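Local coordinates for taurocyamine kinase (Schistosoma mansoni, PDB 4WOE), which reversibly transfers a phosphate group between ATP and taurocyamine, giving N-phosphotaurocyamine and ADP in a magnesium-dependent reaction, at residues A[120-125]-A[276-281]; A[213-218]-A[225-230]; A[479-484]-A[593-598]; A[639-644]-A[685-690]. The protein carries 4 engineered substitutions. One frame throughout, in Å; residues are numbered along the deposited sequence.

Contact 1 of 4, residues A[120-125]-A[276-281]. With ADP (adenosine-5'-diphosphate), chain C.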
# COMPACT_ATOMS: atom_id res chain seq x y z
N THR A 120 -25.02 9.47 -0.56
CA THR A 120 -24.24 9.99 -1.67
C THR A 120 -24.13 11.51 -1.57
O THR A 120 -25.10 12.20 -1.27
CB THR A 120 -24.84 9.60 -3.02
OG1 THR A 120 -24.98 8.17 -3.07
CG2 THR A 120 -23.97 10.06 -4.19
N ARG A 121 -22.94 12.04 -1.80
CA ARG A 121 -22.65 13.44 -1.54
C ARG A 121 -21.74 13.98 -2.64
O ARG A 121 -20.79 13.30 -3.05
CB ARG A 121 -22.00 13.57 -0.16
CG ARG A 121 -21.65 14.98 0.33
CD ARG A 121 -21.07 14.85 1.73
NE ARG A 121 -20.60 16.10 2.34
CZ ARG A 121 -19.41 16.66 2.10
NH1 ARG A 121 -18.57 16.10 1.23
NH2 ARG A 121 -19.06 17.79 2.73
N VAL A 122 -22.02 15.18 -3.14
CA VAL A 122 -21.05 15.85 -4.02
C VAL A 122 -20.81 17.26 -3.50
O VAL A 122 -21.75 17.96 -3.14
CB VAL A 122 -21.53 15.91 -5.51
CG1 VAL A 122 -20.40 16.44 -6.40
CG2 VAL A 122 -21.96 14.54 -6.00
N ARG A 123 -19.54 17.69 -3.44
CA ARG A 123 -19.29 19.08 -3.05
C ARG A 123 -18.28 19.80 -3.91
O ARG A 123 -17.41 19.19 -4.51
CB ARG A 123 -18.84 19.18 -1.58
CG ARG A 123 -17.49 18.56 -1.29
CD ARG A 123 -16.29 19.54 -1.32
NE ARG A 123 -15.15 18.87 -0.69
CZ ARG A 123 -13.91 18.82 -1.18
NH1 ARG A 123 -13.61 19.44 -2.31
NH2 ARG A 123 -12.98 18.15 -0.51
N LEU A 124 -18.42 21.12 -3.91
CA LEU A 124 -17.54 22.05 -4.60
C LEU A 124 -17.03 23.06 -3.59
O LEU A 124 -17.62 23.21 -2.53
CB LEU A 124 -18.30 22.82 -5.70
CG LEU A 124 -18.94 22.07 -6.85
CD1 LEU A 124 -19.76 23.02 -7.72
CD2 LEU A 124 -17.83 21.40 -7.63
N GLY A 125 -15.96 23.76 -3.95
CA GLY A 125 -15.52 24.94 -3.21
C GLY A 125 -15.38 26.13 -4.14
O GLY A 125 -15.12 25.94 -5.33
N LEU A 276 -14.02 19.45 -7.03
CA LEU A 276 -15.16 18.55 -6.91
C LEU A 276 -14.81 17.22 -6.22
O LEU A 276 -13.89 16.50 -6.63
CB LEU A 276 -15.76 18.29 -8.30
CG LEU A 276 -17.19 17.77 -8.46
CD1 LEU A 276 -17.77 18.22 -9.79
CD2 LEU A 276 -17.20 16.28 -8.39
N ARG A 277 -15.56 16.88 -5.19
CA ARG A 277 -15.42 15.59 -4.54
C ARG A 277 -16.78 14.92 -4.46
O ARG A 277 -17.63 15.33 -3.67
CB ARG A 277 -14.80 15.75 -3.14
CG ARG A 277 -14.43 14.43 -2.47
CD ARG A 277 -13.74 14.66 -1.12
NE ARG A 277 -14.65 14.53 0.01
CZ ARG A 277 -15.06 13.36 0.50
NH1 ARG A 277 -15.89 13.33 1.54
NH2 ARG A 277 -14.64 12.21 -0.04
N ALA A 278 -16.99 13.92 -5.30
CA ALA A 278 -18.21 13.12 -5.27
C ALA A 278 -17.99 11.83 -4.46
O ALA A 278 -17.07 11.06 -4.73
CB ALA A 278 -18.67 12.79 -6.68
N SER A 279 -18.82 11.60 -3.45
CA SER A 279 -18.57 10.49 -2.55
C SER A 279 -19.81 9.68 -2.21
O SER A 279 -20.94 10.18 -2.24
CB SER A 279 -17.95 10.99 -1.25
OG SER A 279 -18.94 11.65 -0.48
N VAL A 280 -19.56 8.42 -1.86
CA VAL A 280 -20.54 7.58 -1.19
C VAL A 280 -20.00 7.17 0.17
O VAL A 280 -18.78 7.14 0.37
CB VAL A 280 -20.86 6.29 -1.98
CG1 VAL A 280 -21.50 6.63 -3.31
CG2 VAL A 280 -19.60 5.44 -2.17
N HIS A 281 -20.90 6.86 1.09
CA HIS A 281 -20.56 6.04 2.25
C HIS A 281 -21.06 4.63 1.98
O HIS A 281 -22.27 4.40 1.87
CB HIS A 281 -21.18 6.59 3.54
CG HIS A 281 -20.41 7.71 4.15
ND1 HIS A 281 -20.67 8.18 5.42
CD2 HIS A 281 -19.39 8.47 3.68
CE1 HIS A 281 -19.84 9.18 5.70
NE2 HIS A 281 -19.06 9.37 4.66
PB ADP C . -15.21 17.18 2.46
O1B ADP C . -13.71 17.38 2.52
O2B ADP C . -16.00 18.14 3.34
O3B ADP C . -15.77 16.99 1.06
PA ADP C . -14.96 15.29 4.64
O1A ADP C . -14.26 16.44 5.33
O2A ADP C . -14.28 13.96 4.48
O3A ADP C . -15.45 15.74 3.17
O5' ADP C . -16.37 15.07 5.38
C5' ADP C . -16.97 16.02 6.25
C4' ADP C . -18.39 15.55 6.54
O4' ADP C . -19.04 15.15 5.32
C3' ADP C . -18.39 14.32 7.44
O3' ADP C . -19.53 14.42 8.32
C2' ADP C . -18.65 13.18 6.50
O2' ADP C . -19.27 12.06 7.14
C1' ADP C . -19.59 13.83 5.50
N9 ADP C . -19.70 13.03 4.26
C8 ADP C . -18.77 12.89 3.28
N7 ADP C . -19.22 12.07 2.29
C5 ADP C . -20.45 11.67 2.63
C6 ADP C . -21.50 10.80 2.03
N6 ADP C . -21.27 10.18 0.84
N1 ADP C . -22.66 10.65 2.71
C2 ADP C . -22.87 11.26 3.90
N3 ADP C . -21.97 12.06 4.50
C4 ADP C . -20.77 12.30 3.93
O HOH W 1 -18.36 14.39 -1.06
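R277 and R123 meet as a hydrogen-bonded antiparallel pair in the eight-stranded sheet of the phosphagen kinase catalytic domain. Their side chains rise from the same face and close on the beta-phosphate of ADP. The R277 methylene CB lies over the centre of the R123 guanidinium, and the two guanidinium planes are turned 60° apart. R123 reaches this place because its chain bends at chi2 (95°). Its NE then donates to ADP O3B at 2.6 Å, and its NH2 to O1B. R277 bends one bond later. Its NE gives a nearly straight bond (173°) to the same O3B at 2.9 Å, and its NH1 reaches the bridging O3A. D320 forms a salt bridge with NH2 of R277.

R121, the next arginine on this face, stays extended from CG to NE and runs along the adenine. Its CD packs on the base, ribose O4' lies over one face of its guanidinium, and NH1 is the third donor to O3B. Three arginines thus grip O3B and probably stabilise its negative charge. R121 pairs with S279 through two backbone bonds; S279 N to R121 O is only 2.6 Å.

V122, A278 and V280 make the opposite face largely apolar; the hydroxyl of T120 is bonded to G233 O. V122 CG1 meets L276 CD2, and V122 CG2 meets A278 CB, next to helices 236-250 and 331-355. Both strands hold residues predicted to bind ATP. On the nucleotide face, a water accepts from R121 NH1 and donates to R277 O and S279 OG, while that OG donates to ADP N7 at 2.8 Å.

Contact 2 of 4, residues A[213-218]-A[225-230]. With ADP (adenosine-5'-diphosphate), chain C.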
# COMPACT_ATOMS: atom_id res chain seq x y z
N LYS A 213 -33.56 19.79 2.97
CA LYS A 213 -32.34 19.35 3.66
C LYS A 213 -31.48 18.38 2.82
O LYS A 213 -31.01 17.36 3.33
CB LYS A 213 -32.70 18.72 5.00
CG LYS A 213 -33.74 19.48 5.78
CD LYS A 213 -33.96 18.90 7.16
CE LYS A 213 -32.79 19.20 8.08
NZ LYS A 213 -33.16 19.13 9.54
N ASN A 214 -31.27 18.70 1.55
CA ASN A 214 -30.40 17.90 0.69
C ASN A 214 -29.44 18.79 -0.12
O ASN A 214 -28.87 18.36 -1.13
CB ASN A 214 -31.22 17.00 -0.25
CG ASN A 214 -32.12 17.80 -1.18
OD1 ASN A 214 -31.98 19.02 -1.29
ND2 ASN A 214 -33.05 17.11 -1.87
N PHE A 215 -29.31 20.03 0.33
CA PHE A 215 -28.43 21.04 -0.27
C PHE A 215 -28.01 21.97 0.83
O PHE A 215 -28.86 22.49 1.55
CB PHE A 215 -29.11 21.84 -1.38
CG PHE A 215 -28.30 23.05 -1.84
CD1 PHE A 215 -27.34 22.92 -2.84
CD2 PHE A 215 -28.53 24.31 -1.30
CE1 PHE A 215 -26.60 24.02 -3.27
CE2 PHE A 215 -27.79 25.42 -1.72
CZ PHE A 215 -26.83 25.27 -2.72
N LEU A 216 -26.71 22.21 0.96
CA LEU A 216 -26.28 23.09 2.02
C LEU A 216 -24.96 23.79 1.71
O LEU A 216 -24.17 23.32 0.90
CB LEU A 216 -26.19 22.30 3.34
CG LEU A 216 -25.27 21.10 3.39
CD1 LEU A 216 -24.11 21.46 4.27
CD2 LEU A 216 -25.98 19.86 3.92
N VAL A 217 -24.75 24.93 2.35
CA VAL A 217 -23.58 25.75 2.08
C VAL A 217 -22.87 26.12 3.36
O VAL A 217 -23.48 26.64 4.29
CB VAL A 217 -23.95 27.05 1.35
CG1 VAL A 217 -22.67 27.83 1.05
CG2 VAL A 217 -24.72 26.75 0.06
N TRP A 218 -21.56 25.86 3.42
CA TRP A 218 -20.74 26.33 4.51
C TRP A 218 -20.05 27.64 4.10
O TRP A 218 -19.38 27.70 3.07
CB TRP A 218 -19.67 25.31 4.91
CG TRP A 218 -20.17 23.95 5.29
CD1 TRP A 218 -21.46 23.59 5.58
CD2 TRP A 218 -19.38 22.76 5.42
NE1 TRP A 218 -21.51 22.25 5.88
CE2 TRP A 218 -20.25 21.72 5.79
CE3 TRP A 218 -18.02 22.48 5.26
CZ2 TRP A 218 -19.81 20.41 6.00
CZ3 TRP A 218 -17.58 21.18 5.48
CH2 TRP A 218 -18.46 20.17 5.84
N ILE A 225 -16.94 29.57 0.18
CA ILE A 225 -18.08 28.66 0.26
C ILE A 225 -17.69 27.22 0.02
O ILE A 225 -16.85 26.91 -0.82
CB ILE A 225 -19.22 29.01 -0.75
CG1 ILE A 225 -18.67 29.20 -2.16
CG2 ILE A 225 -19.94 30.26 -0.32
CD1 ILE A 225 -19.73 29.60 -3.17
N ARG A 226 -18.31 26.32 0.78
CA ARG A 226 -18.36 24.92 0.40
C ARG A 226 -19.82 24.62 0.08
O ARG A 226 -20.72 24.85 0.89
CB ARG A 226 -17.81 24.01 1.49
CG ARG A 226 -16.29 24.05 1.63
CD ARG A 226 -15.62 23.43 0.41
NE ARG A 226 -14.18 23.28 0.58
CZ ARG A 226 -13.59 22.24 1.18
NH1 ARG A 226 -12.26 22.21 1.27
NH2 ARG A 226 -14.30 21.23 1.68
N VAL A 227 -20.05 24.15 -1.14
CA VAL A 227 -21.39 23.90 -1.62
C VAL A 227 -21.59 22.38 -1.64
O VAL A 227 -20.82 21.66 -2.28
CB VAL A 227 -21.60 24.54 -3.00
CG1 VAL A 227 -23.05 24.43 -3.43
CG2 VAL A 227 -21.17 26.01 -2.96
N ILE A 228 -22.60 21.89 -0.92
CA ILE A 228 -22.81 20.46 -0.72
C ILE A 228 -24.21 19.96 -1.11
O ILE A 228 -25.22 20.53 -0.69
CB ILE A 228 -22.55 20.08 0.76
CG1 ILE A 228 -21.11 20.45 1.15
CG2 ILE A 228 -22.83 18.60 1.01
CD1 ILE A 228 -20.96 20.85 2.59
N SER A 229 -24.24 18.92 -1.93
CA SER A 229 -25.48 18.21 -2.28
C SER A 229 -25.42 16.79 -1.74
O SER A 229 -24.44 16.09 -2.00
CB SER A 229 -25.68 18.19 -3.80
OG SER A 229 -26.92 17.60 -4.17
N MET A 230 -26.43 16.35 -0.99
CA MET A 230 -26.41 14.99 -0.45
C MET A 230 -27.77 14.43 -0.08
O MET A 230 -28.66 15.17 0.31
CB MET A 230 -25.50 14.91 0.78
CG MET A 230 -25.92 15.80 1.94
SD MET A 230 -24.68 15.86 3.27
CE MET A 230 -24.47 14.11 3.59
PB ADP C . -15.21 17.18 2.46
O1B ADP C . -13.71 17.38 2.52
O2B ADP C . -16.00 18.14 3.34
O3B ADP C . -15.77 16.99 1.06
PA ADP C . -14.96 15.29 4.64
O1A ADP C . -14.26 16.44 5.33
O2A ADP C . -14.28 13.96 4.48
O3A ADP C . -15.45 15.74 3.17
O5' ADP C . -16.37 15.07 5.38
C5' ADP C . -16.97 16.02 6.25
C4' ADP C . -18.39 15.55 6.54
O4' ADP C . -19.04 15.15 5.32
C3' ADP C . -18.39 14.32 7.44
O3' ADP C . -19.53 14.42 8.32
C2' ADP C . -18.65 13.18 6.50
O2' ADP C . -19.27 12.06 7.14
C1' ADP C . -19.59 13.83 5.50
N9 ADP C . -19.70 13.03 4.26
C8 ADP C . -18.77 12.89 3.28
N7 ADP C . -19.22 12.07 2.29
C5 ADP C . -20.45 11.67 2.63
C6 ADP C . -21.50 10.80 2.03
N6 ADP C . -21.27 10.18 0.84
N1 ADP C . -22.66 10.65 2.71
C2 ADP C . -22.87 11.26 3.90
N3 ADP C . -21.97 12.06 4.50
C4 ADP C . -20.77 12.30 3.93
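N214 O accepts a backbone bond from M230 N at 3.2 Å, and N214 CB lies against M230 O. N214 ND2 is bonded to Q212 OE1.

F215 comes next. With CG anti to the backbone N (chi1 169°), its ring reaches diagonally across to V227, and CE1 touches V227 CG1 at 3.6 Å. Helix 236-250 covers this side, and Y160 meets the F215 ring edge-to-face.

L216 points to the opposite face of the sheet. L216 N to I228 O and I228 N to L216 O are both 2.8 Å. The side chains of this pair also touch, L216 CD1 meeting I228 CD1 at 3.6 Å. The two strands form an antiparallel beta hairpin within the central sheet of the phosphagen kinase catalytic domain. Strand 225-232 is the inner arm and borders strand 117-126.

V217 turns back to the F215 side, where CG1 rests on I225 CG2. W218 shares the face of L216. I228 CD1 sits over its five-membered ring, 3.6 Å from the centroid and 21° off the normal, a CH-pi contact. The indole NE1 is bonded to F183 O and F185 meets the ring edge-to-face, which together limit its rotation. W218 and R226 form the last hydrogen-bonded backbone pair, each N donating to the other's O. The R226 chain bends at chi2 (-68°) and leads away from W218 toward the phosphates. D223 forms a salt bridge with its NE, and ADP O2B lies at the guanidinium edge, 3.9 Å from R226 NH2.

Contact 3 of 4, residues A[479-484]-A[593-598]. With ADP (adenosine-5'-diphosphate), chain D.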
# COMPACT_ATOMS: atom_id res chain seq x y z
N PHE A 479 35.92 -12.80 -3.97
CA PHE A 479 34.69 -13.14 -4.67
C PHE A 479 33.54 -13.38 -3.71
O PHE A 479 32.46 -12.85 -3.91
CB PHE A 479 34.92 -14.35 -5.57
CG PHE A 479 35.91 -14.09 -6.65
CD1 PHE A 479 35.53 -13.45 -7.82
CD2 PHE A 479 37.24 -14.46 -6.49
CE1 PHE A 479 36.45 -13.19 -8.81
CE2 PHE A 479 38.16 -14.21 -7.49
CZ PHE A 479 37.76 -13.56 -8.63
N ILE A 480 33.78 -14.17 -2.67
CA ILE A 480 32.74 -14.48 -1.69
C ILE A 480 32.81 -13.62 -0.42
O ILE A 480 33.80 -13.67 0.34
CB ILE A 480 32.78 -15.97 -1.28
CG1 ILE A 480 32.58 -16.87 -2.51
CG2 ILE A 480 31.71 -16.25 -0.24
CD1 ILE A 480 32.46 -18.35 -2.17
N VAL A 481 31.76 -12.83 -0.22
CA VAL A 481 31.55 -12.08 1.02
C VAL A 481 31.22 -13.04 2.16
O VAL A 481 31.97 -13.18 3.14
CB VAL A 481 30.40 -11.06 0.88
CG1 VAL A 481 30.37 -10.09 2.08
CG2 VAL A 481 30.50 -10.31 -0.44
N SER A 482 30.09 -13.72 2.00
CA SER A 482 29.46 -14.48 3.08
C SER A 482 28.73 -15.73 2.58
O SER A 482 27.90 -15.65 1.66
CB SER A 482 28.46 -13.58 3.80
OG SER A 482 27.40 -13.21 2.91
N THR A 483 29.02 -16.87 3.19
CA THR A 483 28.33 -18.11 2.85
C THR A 483 27.10 -18.33 3.72
O THR A 483 27.13 -18.10 4.93
CB THR A 483 29.26 -19.33 2.97
OG1 THR A 483 30.47 -19.06 2.25
CG2 THR A 483 28.60 -20.60 2.41
N ARG A 484 26.03 -18.79 3.09
CA ARG A 484 24.74 -18.94 3.74
C ARG A 484 24.03 -20.19 3.22
O ARG A 484 24.12 -20.50 2.04
CB ARG A 484 23.90 -17.69 3.48
CG ARG A 484 22.49 -17.68 4.04
CD ARG A 484 21.89 -16.30 3.75
NE ARG A 484 20.57 -16.06 4.31
CZ ARG A 484 19.43 -16.39 3.71
NH1 ARG A 484 19.46 -17.01 2.54
NH2 ARG A 484 18.26 -16.12 4.29
N MET A 593 24.77 -18.88 8.52
CA MET A 593 25.67 -18.05 7.73
C MET A 593 26.86 -17.62 8.55
O MET A 593 26.86 -17.75 9.77
CB MET A 593 24.93 -16.81 7.16
CG MET A 593 23.98 -16.05 8.10
SD MET A 593 22.99 -14.85 7.12
CE MET A 593 21.53 -14.57 8.09
N GLN A 594 27.89 -17.14 7.86
CA GLN A 594 29.03 -16.47 8.48
C GLN A 594 29.80 -15.73 7.40
O GLN A 594 29.57 -15.92 6.20
CB GLN A 594 29.94 -17.47 9.20
CG GLN A 594 30.70 -18.38 8.27
CD GLN A 594 31.19 -19.63 8.96
OE1 GLN A 594 30.55 -20.14 9.88
NE2 GLN A 594 32.34 -20.14 8.52
N GLN A 595 30.72 -14.86 7.81
CA GLN A 595 31.59 -14.20 6.85
C GLN A 595 32.62 -15.23 6.37
O GLN A 595 33.06 -16.10 7.14
CB GLN A 595 32.28 -12.98 7.47
CG GLN A 595 31.32 -11.99 8.15
CD GLN A 595 30.25 -11.44 7.20
OE1 GLN A 595 29.12 -11.94 7.14
NE2 GLN A 595 30.62 -10.40 6.45
N GLY A 596 32.96 -15.15 5.08
CA GLY A 596 33.88 -16.09 4.47
C GLY A 596 33.22 -17.07 3.50
O GLY A 596 32.06 -16.90 3.09
N GLY A 597 33.96 -18.12 3.14
CA GLY A 597 33.50 -19.11 2.18
C GLY A 597 33.42 -20.54 2.70
O GLY A 597 33.16 -21.46 1.92
N ASN A 598 33.63 -20.73 4.00
CA ASN A 598 33.61 -22.07 4.58
C ASN A 598 32.21 -22.71 4.62
O ASN A 598 31.57 -22.81 5.68
CB ASN A 598 34.20 -22.03 5.99
CG ASN A 598 34.39 -23.41 6.58
OD1 ASN A 598 33.90 -24.41 6.05
ND2 ASN A 598 35.11 -23.49 7.70
PB ADP D . 15.29 -16.51 1.09
O1B ADP D . 16.00 -16.64 2.41
O2B ADP D . 13.87 -15.99 1.22
O3B ADP D . 15.39 -17.72 0.19
PA ADP D . 15.67 -13.94 -0.18
O1A ADP D . 16.35 -13.71 -1.52
O2A ADP D . 14.17 -13.90 -0.04
O3A ADP D . 16.20 -15.39 0.33
O5' ADP D . 16.25 -12.84 0.87
C5' ADP D . 16.57 -13.20 2.21
C4' ADP D . 17.73 -12.38 2.75
O4' ADP D . 18.90 -13.20 2.82
C3' ADP D . 18.09 -11.18 1.87
O3' ADP D . 18.42 -10.08 2.71
C2' ADP D . 19.35 -11.60 1.15
O2' ADP D . 20.16 -10.47 0.86
C1' ADP D . 19.98 -12.49 2.20
N9 ADP D . 21.01 -13.41 1.66
C8 ADP D . 20.83 -14.40 0.76
N7 ADP D . 22.00 -15.03 0.50
C5 ADP D . 22.97 -14.43 1.23
C6 ADP D . 24.43 -14.59 1.44
N6 ADP D . 25.14 -15.54 0.79
N1 ADP D . 25.04 -13.74 2.30
C2 ADP D . 24.36 -12.79 2.96
N3 ADP D . 23.04 -12.59 2.82
C4 ADP D . 22.30 -13.36 1.99
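The R484 guanidinium is a flat plate with M593 SD at its edge and ribose O4' of ADP over the centre of one face. ADP O1B also lies in its plane and takes a bond from R484 NH2 at 3.0 Å; the bond from NH1 is weak. R484 and M593 run side by side from the same face of the sheet, with R484 CD 3.8 Å from M593 SD. An extended arginine chain, with CG anti to the backbone N (chi1 178°), carries the plate along the adenine to the phosphate.

The strands are antiparallel neighbours in the central sheet of the second phosphagen kinase catalytic domain. S482, T483 and R484 belong to the predicted ATP site. S482 holds the adenine edge: its O accepts from ADP N6. S482 OG approaches ADP N1 so closely (2.5 Å) that the details of this bond are doubtful.

Around T483 the pairing is uneven. Q594 N gives a sound bond to T483 O at 3.2 Å, but the return bond from T483 N to Q594 O is weak and bent. Beyond the strand end, G596 N donates to V481 O at 2.9 Å. Residues 596-598 then lead into helix 599-614, which N598 caps through its side chain. I480 CG2 packs on G596 O. The same carbonyl oxygen is gripped by a hydroxyl: T483 OG1, anti to its own carbonyl carbon, donates to G596 O at 2.8 Å.

Contact 4 of 4, residues A[639-644]-A[685-690]; sequences MRASVL and ISNKRR. With ADP (adenosine-5'-diphosphate), chain D.
The amide of N687 does work that backbone pairing would normally do. Its OD1 accepts from A641 N at 2.9 Å, in the carbonyl plane. Its ND2 donates to R689 O at 3.0 Å and makes a longer, weak bond to M639 O. With CG between the backbone N and the carbonyl carbon (chi1 59°), the amide is turned across to strand 639-646, and bonds at both ends fix its rotation.

R690 runs beside R640, pointing the same way, with the two guanidinium planes 55° apart. R690 NH2 lies 3.3 Å from R640 CD, and N634 holds R690 NE. R640 bends at chi3 (84°) to bring NE to ADP O3B at 2.9 Å and NH2 to O3A at 2.7 Å. Its NH1 is salt-bridged to D684 and lies near S686 CB.

At the other end, I685 N donates to V643 O. The CG2 methyls of V643 and I685 pack tightly side by side. Residues 640-644 are predicted to bind ATP, and the arrangement places R640 at the nucleotide phosphates, on the central antiparallel sheet of the phosphagen kinase catalytic domain.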
# COMPACT_ATOMS: atom_id res chain seq x y z
N MET A 639 16.05 -26.35 0.26
CA MET A 639 17.35 -25.85 0.63
C MET A 639 17.87 -24.88 -0.42
O MET A 639 17.81 -25.15 -1.60
CB MET A 639 18.33 -27.00 0.84
CG MET A 639 19.69 -26.54 1.35
SD MET A 639 20.86 -27.86 1.77
CE MET A 639 20.35 -28.30 3.43
N ARG A 640 18.35 -23.73 0.04
CA ARG A 640 19.01 -22.77 -0.81
C ARG A 640 20.37 -22.47 -0.22
O ARG A 640 20.47 -21.87 0.85
CB ARG A 640 18.17 -21.49 -0.95
CG ARG A 640 18.59 -20.61 -2.11
CD ARG A 640 17.51 -19.57 -2.47
NE ARG A 640 17.57 -18.36 -1.64
CZ ARG A 640 18.45 -17.37 -1.80
NH1 ARG A 640 19.35 -17.42 -2.78
NH2 ARG A 640 18.43 -16.32 -0.98
N ALA A 641 21.41 -22.96 -0.88
CA ALA A 641 22.79 -22.63 -0.54
C ALA A 641 23.26 -21.49 -1.42
O ALA A 641 22.97 -21.44 -2.62
CB ALA A 641 23.70 -23.84 -0.70
N SER A 642 24.01 -20.56 -0.83
CA SER A 642 24.36 -19.36 -1.55
C SER A 642 25.54 -18.69 -0.93
O SER A 642 25.85 -18.89 0.24
CB SER A 642 23.19 -18.38 -1.57
OG SER A 642 22.97 -17.81 -0.28
N VAL A 643 26.22 -17.89 -1.74
CA VAL A 643 27.13 -16.88 -1.25
C VAL A 643 26.71 -15.57 -1.92
O VAL A 643 26.03 -15.57 -2.95
CB VAL A 643 28.60 -17.22 -1.56
CG1 VAL A 643 28.87 -18.71 -1.38
CG2 VAL A 643 28.96 -16.79 -2.95
N LEU A 644 27.06 -14.44 -1.30
CA LEU A 644 27.07 -13.19 -2.05
C LEU A 644 28.41 -13.14 -2.78
O LEU A 644 29.49 -13.11 -2.17
CB LEU A 644 26.86 -11.98 -1.14
CG LEU A 644 25.44 -11.40 -1.12
CD1 LEU A 644 24.38 -12.43 -1.49
CD2 LEU A 644 25.13 -10.75 0.23
N ILE A 685 24.19 -15.88 -5.36
CA ILE A 685 24.34 -17.01 -6.27
C ILE A 685 23.96 -18.36 -5.62
O ILE A 685 24.72 -18.93 -4.83
CB ILE A 685 25.79 -17.07 -6.83
CG1 ILE A 685 25.91 -18.22 -7.82
CG2 ILE A 685 26.85 -17.11 -5.71
CD1 ILE A 685 24.88 -18.12 -8.88
N SER A 686 22.79 -18.87 -5.98
CA SER A 686 22.25 -20.08 -5.34
C SER A 686 21.95 -21.22 -6.32
O SER A 686 21.75 -20.98 -7.50
CB SER A 686 20.97 -19.74 -4.57
OG SER A 686 19.85 -19.63 -5.44
N ASN A 687 21.91 -22.45 -5.81
CA ASN A 687 21.37 -23.58 -6.56
C ASN A 687 19.88 -23.39 -6.84
O ASN A 687 19.12 -23.04 -5.94
CB ASN A 687 21.57 -24.87 -5.77
CG ASN A 687 20.89 -24.83 -4.40
OD1 ASN A 687 21.37 -24.16 -3.48
ND2 ASN A 687 19.78 -25.54 -4.27
N LYS A 688 19.44 -23.61 -8.08
CA LYS A 688 18.03 -23.34 -8.37
C LYS A 688 17.11 -24.47 -7.90
O LYS A 688 16.05 -24.20 -7.33
CB LYS A 688 17.77 -23.08 -9.85
CG LYS A 688 16.35 -22.53 -10.10
CD LYS A 688 15.83 -22.84 -11.50
CE LYS A 688 14.46 -22.18 -11.72
NZ LYS A 688 14.10 -22.10 -13.17
N ARG A 689 17.50 -25.72 -8.12
CA ARG A 689 16.58 -26.82 -7.82
C ARG A 689 16.76 -27.33 -6.39
O ARG A 689 17.86 -27.32 -5.82
CB ARG A 689 16.73 -27.96 -8.83
CG ARG A 689 18.07 -28.70 -8.85
CD ARG A 689 18.10 -29.70 -10.03
NE ARG A 689 17.88 -31.10 -9.63
CZ ARG A 689 18.83 -32.02 -9.52
NH1 ARG A 689 20.09 -31.71 -9.80
NH2 ARG A 689 18.52 -33.26 -9.15
N ARG A 690 15.64 -27.75 -5.82
CA ARG A 690 15.58 -28.16 -4.43
C ARG A 690 14.92 -29.52 -4.30
O ARG A 690 15.05 -30.19 -3.29
CB ARG A 690 14.81 -27.12 -3.62
CG ARG A 690 15.16 -25.68 -3.95
CD ARG A 690 14.83 -24.77 -2.76
NE ARG A 690 14.56 -23.38 -3.14
CZ ARG A 690 15.47 -22.55 -3.64
NH1 ARG A 690 16.73 -22.96 -3.83
NH2 ARG A 690 15.12 -21.30 -3.95
PB ADP D . 15.29 -16.51 1.09
O1B ADP D . 16.00 -16.64 2.41
O2B ADP D . 13.87 -15.99 1.22
O3B ADP D . 15.39 -17.72 0.19
PA ADP D . 15.67 -13.94 -0.18
O1A ADP D . 16.35 -13.71 -1.52
O2A ADP D . 14.17 -13.90 -0.04
O3A ADP D . 16.20 -15.39 0.33
O5' ADP D . 16.25 -12.84 0.87
C5' ADP D . 16.57 -13.20 2.21
C4' ADP D . 17.73 -12.38 2.75
O4' ADP D . 18.90 -13.20 2.82
C3' ADP D . 18.09 -11.18 1.87
O3' ADP D . 18.42 -10.08 2.71
C2' ADP D . 19.35 -11.60 1.15
O2' ADP D . 20.16 -10.47 0.86
C1' ADP D . 19.98 -12.49 2.20
N9 ADP D . 21.01 -13.41 1.66
C8 ADP D . 20.83 -14.40 0.76
N7 ADP D . 22.00 -15.03 0.50
C5 ADP D . 22.97 -14.43 1.23
C6 ADP D . 24.43 -14.59 1.44
N6 ADP D . 25.14 -15.54 0.79
N1 ADP D . 25.04 -13.74 2.30
C2 ADP D . 24.36 -12.79 2.96
N3 ADP D . 23.04 -12.59 2.82
C4 ADP D . 22.30 -13.36 1.99

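Overall arrangement
Contacts 1 and 2 lie in the first catalytic domain, contacts 3 and 4 in the second, and each pair serves its own ADP. The centres of contacts 1 and 3 are about 59 Å apart. Contact 2 is nested within the loop closed by contact 1, and strands 117-126 and 225-232 join them directly. Contacts 3 and 4 meet likewise through strands 480-489 and 639-646. Contacts 1, 2 and 4 are buried; contact 3 is partly buried and has exposed residues. Regular backbone pairing prevails in contacts 1 and 2, whereas side chains supplement it in 3 and 4. Arginines dominate contact 1, and apolar packing dominates contact 2, farther from the phosphates.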